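Local atomic coordinates of terminal oxygenase component of carbazole (Janthinobacterium sp., PDB entry 7BUG), a protein that catalyses, as the terminal oxygenase component of carbazole 1,9a-dioxygenase, the dioxygenation of carbazole at its angular (C-9a) and adjacent (C-1) positions. Residues L23-H28 against I264-V269; R147-N152 against V222-V227; N164-S169 against T293-Q298. One frame throughout, in Å; residues are numbered along the deposited sequence.

Contact 1: L23-H28 against I264-V269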
# COMPACT_ATOMS: atom_id res chain seq x y z
N LEU A 23 7.38 -16.45 -8.41
CA LEU A 23 6.29 -16.38 -9.42
C LEU A 23 5.95 -17.74 -10.02
O LEU A 23 5.09 -17.77 -10.94
CB LEU A 23 6.71 -15.42 -10.55
CG LEU A 23 6.59 -13.95 -10.24
CD1 LEU A 23 7.30 -13.14 -11.32
CD2 LEU A 23 5.12 -13.52 -10.10
N GLY A 24 6.53 -18.83 -9.55
CA GLY A 24 6.31 -20.17 -10.10
C GLY A 24 7.30 -20.52 -11.20
O GLY A 24 8.19 -19.73 -11.55
N PHE A 25 7.06 -21.66 -11.80
CA PHE A 25 7.94 -22.26 -12.83
C PHE A 25 7.31 -22.05 -14.19
O PHE A 25 6.18 -22.52 -14.47
CB PHE A 25 8.17 -23.73 -12.52
CG PHE A 25 8.88 -23.93 -11.20
CD1 PHE A 25 10.12 -23.34 -10.94
CD2 PHE A 25 8.34 -24.80 -10.27
CE1 PHE A 25 10.79 -23.62 -9.75
CE2 PHE A 25 9.04 -25.09 -9.10
CZ PHE A 25 10.24 -24.46 -8.82
N ARG A 26 8.07 -21.43 -15.08
CA ARG A 26 7.70 -21.27 -16.48
C ARG A 26 7.86 -22.61 -17.20
O ARG A 26 8.59 -23.47 -16.70
CB ARG A 26 8.49 -20.13 -17.12
CG ARG A 26 7.98 -19.69 -18.48
CD ARG A 26 8.80 -18.51 -18.99
NE ARG A 26 8.23 -18.05 -20.23
CZ ARG A 26 7.12 -17.29 -20.30
NH1 ARG A 26 6.61 -16.73 -19.20
NH2 ARG A 26 6.64 -16.98 -21.49
N ASN A 27 7.19 -22.77 -18.33
CA ASN A 27 7.29 -23.94 -19.22
C ASN A 27 6.65 -25.17 -18.57
O ASN A 27 7.15 -26.29 -18.74
CB ASN A 27 8.76 -24.13 -19.64
CG ASN A 27 9.30 -22.89 -20.30
OD1 ASN A 27 8.68 -22.39 -21.23
ND2 ASN A 27 10.41 -22.34 -19.82
N HIS A 28 5.51 -25.01 -17.87
CA HIS A 28 4.64 -26.09 -17.41
C HIS A 28 3.19 -25.73 -17.73
O HIS A 28 2.89 -24.56 -17.93
CB HIS A 28 4.78 -26.37 -15.91
CG HIS A 28 6.12 -26.81 -15.43
ND1 HIS A 28 6.40 -28.13 -15.24
CD2 HIS A 28 7.21 -26.12 -15.11
CE1 HIS A 28 7.67 -28.20 -14.81
NE2 HIS A 28 8.19 -27.00 -14.69
N ILE A 264 3.45 -35.34 -4.26
CA ILE A 264 3.46 -33.98 -4.83
C ILE A 264 4.23 -34.05 -6.15
O ILE A 264 5.27 -34.74 -6.24
CB ILE A 264 4.05 -32.97 -3.84
CG1 ILE A 264 3.85 -31.54 -4.35
CG2 ILE A 264 5.54 -33.28 -3.57
CD1 ILE A 264 2.41 -31.03 -4.28
N TRP A 265 3.75 -33.33 -7.14
CA TRP A 265 4.31 -33.37 -8.53
C TRP A 265 4.58 -31.95 -8.99
O TRP A 265 3.72 -31.08 -8.76
CB TRP A 265 3.29 -34.06 -9.44
CG TRP A 265 2.96 -35.44 -8.95
CD1 TRP A 265 2.02 -35.78 -8.03
CD2 TRP A 265 3.67 -36.66 -9.27
NE1 TRP A 265 2.05 -37.13 -7.77
CE2 TRP A 265 3.06 -37.69 -8.52
CE3 TRP A 265 4.75 -36.96 -10.12
CZ2 TRP A 265 3.49 -39.01 -8.59
CZ3 TRP A 265 5.19 -38.27 -10.16
CH2 TRP A 265 4.56 -39.27 -9.41
N LEU A 266 5.67 -31.76 -9.74
CA LEU A 266 5.80 -30.53 -10.55
C LEU A 266 4.62 -30.46 -11.52
O LEU A 266 4.24 -31.46 -12.12
CB LEU A 266 7.14 -30.47 -11.27
CG LEU A 266 8.33 -30.04 -10.41
CD1 LEU A 266 9.62 -30.40 -11.13
CD2 LEU A 266 8.30 -28.54 -10.12
N PRO A 267 4.09 -29.25 -11.79
CA PRO A 267 4.62 -27.99 -11.24
C PRO A 267 4.14 -27.56 -9.83
O PRO A 267 4.58 -26.52 -9.33
CB PRO A 267 4.10 -26.94 -12.23
CG PRO A 267 2.75 -27.53 -12.66
CD PRO A 267 3.01 -29.01 -12.77
N GLY A 268 3.27 -28.34 -9.23
CA GLY A 268 2.75 -28.04 -7.88
C GLY A 268 1.35 -28.59 -7.74
O GLY A 268 0.35 -27.82 -7.63
N VAL A 269 1.25 -29.91 -7.72
CA VAL A 269 -0.05 -30.60 -7.66
C VAL A 269 0.12 -31.81 -6.76
O VAL A 269 1.06 -32.63 -6.93
CB VAL A 269 -0.65 -30.97 -9.03
CG1 VAL A 269 0.33 -31.68 -9.92
CG2 VAL A 269 -1.87 -31.82 -8.88
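Leu-266 and Pro-267, in the cis-proline turn joining strands 261-265 and 269-273, receive the rings of Phe-25 and His-28 and so bind an N-terminal loop to a β-hairpin end. The hairpin is closed by a classic β bulge: Gly-268 and Val-269 both stand across from Trp-265, and Val-269 N donates to Trp-265 O at 2.9 Å. With the peptide bond between Leu-266 and Pro-267 cis, both side chains project toward the 23-28 loop, a simple case of a turn conformation presenting two neighbouring residues to one partner. Pro-267 lies over a face of the His-28 imidazole in a CH-π contact, its CB 4.2 Å from the ring centroid and 28° off the normal. The methylene of His-28 shares in this, CB to CB of Pro-267 measuring 3.8 Å. Beside it the Phe-25 ring and the Leu-266 side chain cross at about a right angle, and Leu-266 CD2 touches Phe-25 CE2 at 3.7 Å. In both Phe-25 and His-28 the ring carbon CG stands anti to the carbonyl carbon (chi1 -62° in each), a shared setting that carries the two rings to adjoining parts of the turn. The contact is made by carbon packing, and the buried imidazole nitrogens of His-28 find their partners elsewhere: ND1 with Asp-148 OD1, NE2 with the backbone N of Gln-374. Since that amide can only donate, NE2 is probably the unprotonated nitrogen. Around this buried patch, helix 360-372 supplies Ala-369 against Phe-25 and Trp-365 and His-372 against Leu-266, while Asn-27 and His-28, where the loop passes into strand 28-32, make backbone hydrogen bonds to Leu-137 of strand 132-137.

Contact 2: R147-N152 against V222-V227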
# COMPACT_ATOMS: atom_id res chain seq x y z
N ARG A 147 2.79 -35.02 -18.49
CA ARG A 147 4.05 -34.71 -17.79
C ARG A 147 3.76 -33.93 -16.50
O ARG A 147 4.51 -34.12 -15.51
CB ARG A 147 5.00 -33.90 -18.65
CG ARG A 147 6.41 -33.88 -18.08
CD ARG A 147 7.24 -32.76 -18.57
NE ARG A 147 6.67 -31.44 -18.22
CZ ARG A 147 7.11 -30.30 -18.73
NH1 ARG A 147 8.21 -30.29 -19.49
NH2 ARG A 147 6.54 -29.15 -18.44
N ASP A 148 2.75 -33.06 -16.54
CA ASP A 148 2.50 -32.04 -15.48
C ASP A 148 1.21 -32.39 -14.77
O ASP A 148 0.64 -31.48 -14.13
CB ASP A 148 2.45 -30.64 -16.08
CG ASP A 148 3.81 -30.11 -16.52
OD1 ASP A 148 4.82 -30.63 -16.04
OD2 ASP A 148 3.82 -29.21 -17.40
N THR A 149 0.81 -33.65 -14.74
CA THR A 149 -0.42 -34.09 -14.05
C THR A 149 -0.04 -35.32 -13.27
O THR A 149 0.87 -36.06 -13.65
CB THR A 149 -1.60 -34.36 -14.98
OG1 THR A 149 -1.23 -35.33 -15.96
CG2 THR A 149 -2.08 -33.14 -15.72
N PRO A 150 -0.66 -35.55 -12.10
CA PRO A 150 -0.29 -36.70 -11.31
C PRO A 150 -0.73 -37.97 -12.02
O PRO A 150 -1.68 -37.95 -12.81
CB PRO A 150 -1.12 -36.54 -10.02
CG PRO A 150 -1.41 -35.07 -10.00
CD PRO A 150 -1.65 -34.67 -11.45
N PRO A 151 -0.14 -39.11 -11.67
CA PRO A 151 -0.62 -40.38 -12.23
C PRO A 151 -2.12 -40.58 -11.94
O PRO A 151 -2.60 -40.20 -10.86
CB PRO A 151 0.22 -41.44 -11.50
CG PRO A 151 1.40 -40.72 -10.92
CD PRO A 151 0.95 -39.28 -10.70
N ASN A 152 -2.83 -41.16 -12.92
CA ASN A 152 -4.26 -41.57 -12.90
C ASN A 152 -5.19 -40.39 -13.19
O ASN A 152 -6.35 -40.62 -13.45
CB ASN A 152 -4.64 -42.36 -11.63
CG ASN A 152 -3.76 -43.60 -11.46
OD1 ASN A 152 -2.78 -43.57 -10.73
ND2 ASN A 152 -4.02 -44.64 -12.25
N VAL A 222 6.76 -40.56 -18.95
CA VAL A 222 6.18 -39.38 -19.65
C VAL A 222 6.84 -38.11 -19.08
O VAL A 222 6.44 -37.04 -19.51
CB VAL A 222 4.63 -39.35 -19.58
CG1 VAL A 222 4.05 -40.73 -19.86
CG2 VAL A 222 4.08 -38.83 -18.26
N GLY A 223 7.86 -38.25 -18.21
CA GLY A 223 8.68 -37.13 -17.74
C GLY A 223 8.13 -36.51 -16.46
O GLY A 223 8.68 -35.46 -16.03
N ARG A 224 7.14 -37.13 -15.84
CA ARG A 224 6.56 -36.62 -14.56
C ARG A 224 7.64 -36.58 -13.49
O ARG A 224 8.56 -37.45 -13.48
CB ARG A 224 5.48 -37.51 -13.96
CG ARG A 224 4.18 -37.60 -14.70
CD ARG A 224 3.23 -38.36 -13.80
NE ARG A 224 2.06 -38.37 -14.61
CZ ARG A 224 1.65 -39.39 -15.31
NH1 ARG A 224 0.55 -39.27 -16.03
NH2 ARG A 224 2.31 -40.54 -15.31
N LYS A 225 7.59 -35.59 -12.60
CA LYS A 225 8.61 -35.47 -11.54
C LYS A 225 7.85 -35.27 -10.23
O LYS A 225 7.07 -34.31 -10.15
CB LYS A 225 9.58 -34.31 -11.81
CG LYS A 225 10.32 -34.38 -13.15
CD LYS A 225 11.44 -35.41 -13.13
CE LYS A 225 12.27 -35.34 -14.38
NZ LYS A 225 11.64 -36.17 -15.40
N GLY A 226 8.06 -36.15 -9.26
CA GLY A 226 7.35 -35.97 -7.98
C GLY A 226 8.01 -36.68 -6.82
O GLY A 226 9.10 -37.26 -6.95
N VAL A 227 7.37 -36.58 -5.68
CA VAL A 227 7.85 -37.17 -4.39
C VAL A 227 6.66 -37.82 -3.72
O VAL A 227 5.63 -37.17 -3.57
CB VAL A 227 8.51 -36.13 -3.46
CG1 VAL A 227 9.13 -36.81 -2.25
CG2 VAL A 227 9.56 -35.32 -4.18
O HOH W 1 5.65 -33.48 -13.12
O HOH W 2 -1.99 -37.92 -15.47
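Water 2 is gripped by three groups and joins the two segments: it donates to Pro-150 O, accepts from Arg-224 NH1 at 2.9 Å, and is hydrogen-bonded to Thr-149 OG1. Next to it Arg-224 reaches Thr-149 directly, NE to O, at 2.8 Å with a moderately bent N-H...O angle of 145°, the oxygen lying near the guanidinium plane. The side chain is extended from CG to NE (chi3 180°), which carries its flat group to the far end of the loop. There Pro-151 CA covers one face, 3.9 Å above the plane, and Val-222 CG2 the opposite face; NH2 forms a salt bridge with Asp-220, so edge and faces together hold the group's rotation. Nearer the backbone, Arg-224 CA makes a CA-H...O contact with Arg-147 O at 3.4 Å, and water 1 links that oxygen to Lys-225 N. Arg-147 lays its CG against Gly-223 O, also at 3.4 Å, before its guanidinium turns side-on to grip both oxygens of Asp-148. An arginine just ahead of strand 226-229 thus clamps the irregular 147-152 loop, through the main-chain carbonyl of Thr-149, to the seven-stranded antiparallel sheet of the ring-hydroxylase domain.

Contact 3: N164-S169 against T293-Q298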
# COMPACT_ATOMS: atom_id res chain seq x y z
N ASN A 164 -12.60 -24.21 -7.53
CA ASN A 164 -11.44 -23.31 -7.72
C ASN A 164 -11.72 -22.05 -6.92
O ASN A 164 -12.92 -21.61 -6.84
CB ASN A 164 -11.20 -23.00 -9.21
CG ASN A 164 -9.87 -22.31 -9.47
OD1 ASN A 164 -8.95 -22.43 -8.63
ND2 ASN A 164 -9.79 -21.62 -10.61
N GLN A 165 -10.70 -21.51 -6.28
CA GLN A 165 -10.83 -20.16 -5.68
C GLN A 165 -9.46 -19.51 -5.60
O GLN A 165 -8.43 -20.17 -5.81
CB GLN A 165 -11.50 -20.24 -4.32
CG GLN A 165 -10.67 -20.98 -3.33
CD GLN A 165 -11.48 -21.33 -2.10
OE1 GLN A 165 -11.80 -22.49 -1.85
NE2 GLN A 165 -11.73 -20.31 -1.31
N ILE A 166 -9.48 -18.23 -5.37
CA ILE A 166 -8.24 -17.40 -5.30
C ILE A 166 -7.91 -17.24 -3.83
O ILE A 166 -8.81 -16.80 -3.05
CB ILE A 166 -8.43 -16.06 -6.01
CG1 ILE A 166 -8.65 -16.29 -7.50
CG2 ILE A 166 -7.27 -15.13 -5.76
CD1 ILE A 166 -8.97 -15.04 -8.25
N ILE A 167 -6.68 -17.54 -3.47
CA ILE A 167 -6.20 -17.55 -2.07
C ILE A 167 -5.02 -16.60 -1.97
O ILE A 167 -4.11 -16.70 -2.79
CB ILE A 167 -5.85 -18.95 -1.57
CG1 ILE A 167 -7.01 -19.94 -1.70
CG2 ILE A 167 -5.33 -18.91 -0.13
CD1 ILE A 167 -8.29 -19.54 -1.04
N LYS A 168 -5.00 -15.76 -0.93
CA LYS A 168 -3.91 -14.79 -0.77
C LYS A 168 -2.74 -15.39 0.02
O LYS A 168 -2.47 -15.01 1.19
CB LYS A 168 -4.47 -13.51 -0.09
CG LYS A 168 -5.52 -12.82 -0.93
CD LYS A 168 -6.27 -11.73 -0.20
CE LYS A 168 -7.68 -11.55 -0.73
NZ LYS A 168 -8.41 -10.49 0.00
N SER A 169 -2.03 -16.35 -0.57
CA SER A 169 -0.70 -16.74 -0.11
C SER A 169 0.11 -17.07 -1.35
O SER A 169 -0.46 -17.42 -2.41
CB SER A 169 -0.65 -17.87 0.84
OG SER A 169 -0.68 -19.14 0.17
N THR A 293 -0.40 -14.63 -4.34
CA THR A 293 -1.75 -15.16 -4.62
C THR A 293 -1.63 -16.47 -5.42
O THR A 293 -0.73 -16.59 -6.24
CB THR A 293 -2.57 -14.12 -5.42
OG1 THR A 293 -2.24 -12.80 -4.95
CG2 THR A 293 -4.04 -14.40 -5.27
N HIS A 294 -2.53 -17.40 -5.19
CA HIS A 294 -2.61 -18.66 -5.96
C HIS A 294 -4.06 -18.97 -6.25
O HIS A 294 -4.97 -18.64 -5.48
CB HIS A 294 -1.86 -19.82 -5.33
CG HIS A 294 -2.41 -20.32 -4.04
ND1 HIS A 294 -2.11 -19.67 -2.83
CD2 HIS A 294 -3.13 -21.41 -3.72
CE1 HIS A 294 -2.70 -20.32 -1.86
NE2 HIS A 294 -3.33 -21.37 -2.34
N TYR A 295 -4.26 -19.74 -7.31
CA TYR A 295 -5.52 -20.52 -7.44
C TYR A 295 -5.38 -21.82 -6.66
O TYR A 295 -4.39 -22.53 -6.77
CB TYR A 295 -5.85 -20.93 -8.87
CG TYR A 295 -6.21 -19.85 -9.83
CD1 TYR A 295 -7.46 -19.28 -9.71
CD2 TYR A 295 -5.36 -19.43 -10.85
CE1 TYR A 295 -7.85 -18.27 -10.56
CE2 TYR A 295 -5.74 -18.41 -11.71
CZ TYR A 295 -7.01 -17.87 -11.58
OH TYR A 295 -7.47 -16.86 -12.38
N TYR A 296 -6.34 -22.13 -5.82
CA TYR A 296 -6.43 -23.42 -5.11
C TYR A 296 -7.43 -24.24 -5.91
O TYR A 296 -8.69 -24.05 -5.81
CB TYR A 296 -6.80 -23.19 -3.65
CG TYR A 296 -6.98 -24.46 -2.88
CD1 TYR A 296 -6.18 -25.57 -3.05
CD2 TYR A 296 -7.92 -24.53 -1.84
CE1 TYR A 296 -6.33 -26.72 -2.30
CE2 TYR A 296 -8.04 -25.65 -1.05
CZ TYR A 296 -7.28 -26.78 -1.28
OH TYR A 296 -7.42 -27.96 -0.57
N PHE A 297 -6.89 -25.04 -6.82
CA PHE A 297 -7.67 -25.71 -7.85
C PHE A 297 -7.84 -27.16 -7.40
O PHE A 297 -6.91 -27.97 -7.47
CB PHE A 297 -6.99 -25.56 -9.22
CG PHE A 297 -7.82 -26.04 -10.39
CD1 PHE A 297 -7.87 -27.36 -10.78
CD2 PHE A 297 -8.49 -25.13 -11.15
CE1 PHE A 297 -8.63 -27.75 -11.87
CE2 PHE A 297 -9.27 -25.49 -12.25
CZ PHE A 297 -9.31 -26.82 -12.61
N GLN A 298 -9.01 -27.44 -6.80
CA GLN A 298 -9.22 -28.69 -6.05
C GLN A 298 -10.05 -29.63 -6.95
O GLN A 298 -11.06 -29.12 -7.55
CB GLN A 298 -10.08 -28.43 -4.81
CG GLN A 298 -9.41 -27.74 -3.66
CD GLN A 298 -10.49 -27.40 -2.63
OE1 GLN A 298 -11.47 -26.73 -2.93
NE2 GLN A 298 -10.34 -27.97 -1.44
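Ile-167 and His-294 form the hydrogen-bonded pair of two antiparallel strands, and each backbone satisfies the other: Ile-167 N donates to His-294 O at 2.9 Å and His-294 N returns a bond to Ile-167 O. Tyr-296 N gives a nearly straight bond to Gln-165 O, whereas the return bond from Gln-165 N to Tyr-296 O is long, 3.3 Å. Past the strand end, Lys-168 centres an inverse γ-turn, whose weak bond from Ser-169 N adds a second donor to Ile-167 O. The turn brings Ser-169 O to the imidazole edge of His-294, where ND1 donates at 2.8 Å and 175°, in the ring plane. A chi1 of 66°, setting CG between backbone N and carbonyl carbon, swings this ring back across the neighbouring strand, beneath Ile-167 CB, a CH-π contact of 3.8 Å to the centroid. NE2 is met, weakly, by Arg-337. A leucine in place of His-294 would probably leave Ser-169 O without its donor and the turn less firmly tied to the strand. On the same face Tyr-296 OH bonds to Glu-284 OE1, and the Tyr-296 side chain lies about 5 Å from that of the iron ligand Asp-333. On the other face Ile-166 CG1 packs alongside Tyr-295, and the Asn-164 amide lies obliquely to the Tyr-295 and Phe-297 rings, ND2 3.4 Å from Tyr-295 CD1 and OD1 close to but not bonded with Tyr-296 O. Thr-293 OG1 bonds to Asp-290 OD1. Such edge-strand pairing, with helix 331-344 packed through Ile-334 on the face of Gln-165 and Ile-167, fits the Bet v 1-like catalytic domain of Rieske oxygenases.

Overall arrangement
Followed from the N terminus, the chain opens its first long loop at 23-28, which contact 1 closes only on reaching 264-269. Contact 2 falls wholly within that loop, joining 147-152 to 222-227. Contact 3 starts at 164-169, inside both loops, and ends at 293-298, beyond both, so it crosses the other two. All three reach the same antiparallel sheet: contact 3 pairs edge strand 158-167 with 293-303, while contacts 1 and 2 fasten loops to the turn that follows strand 261-265 and to the run leading into its neighbour 226-229. These two contacts also touch, through Ile-264 O with Val-227 N and Asn-27 O with Arg-147 NH2, whereas contact 3 stands apart.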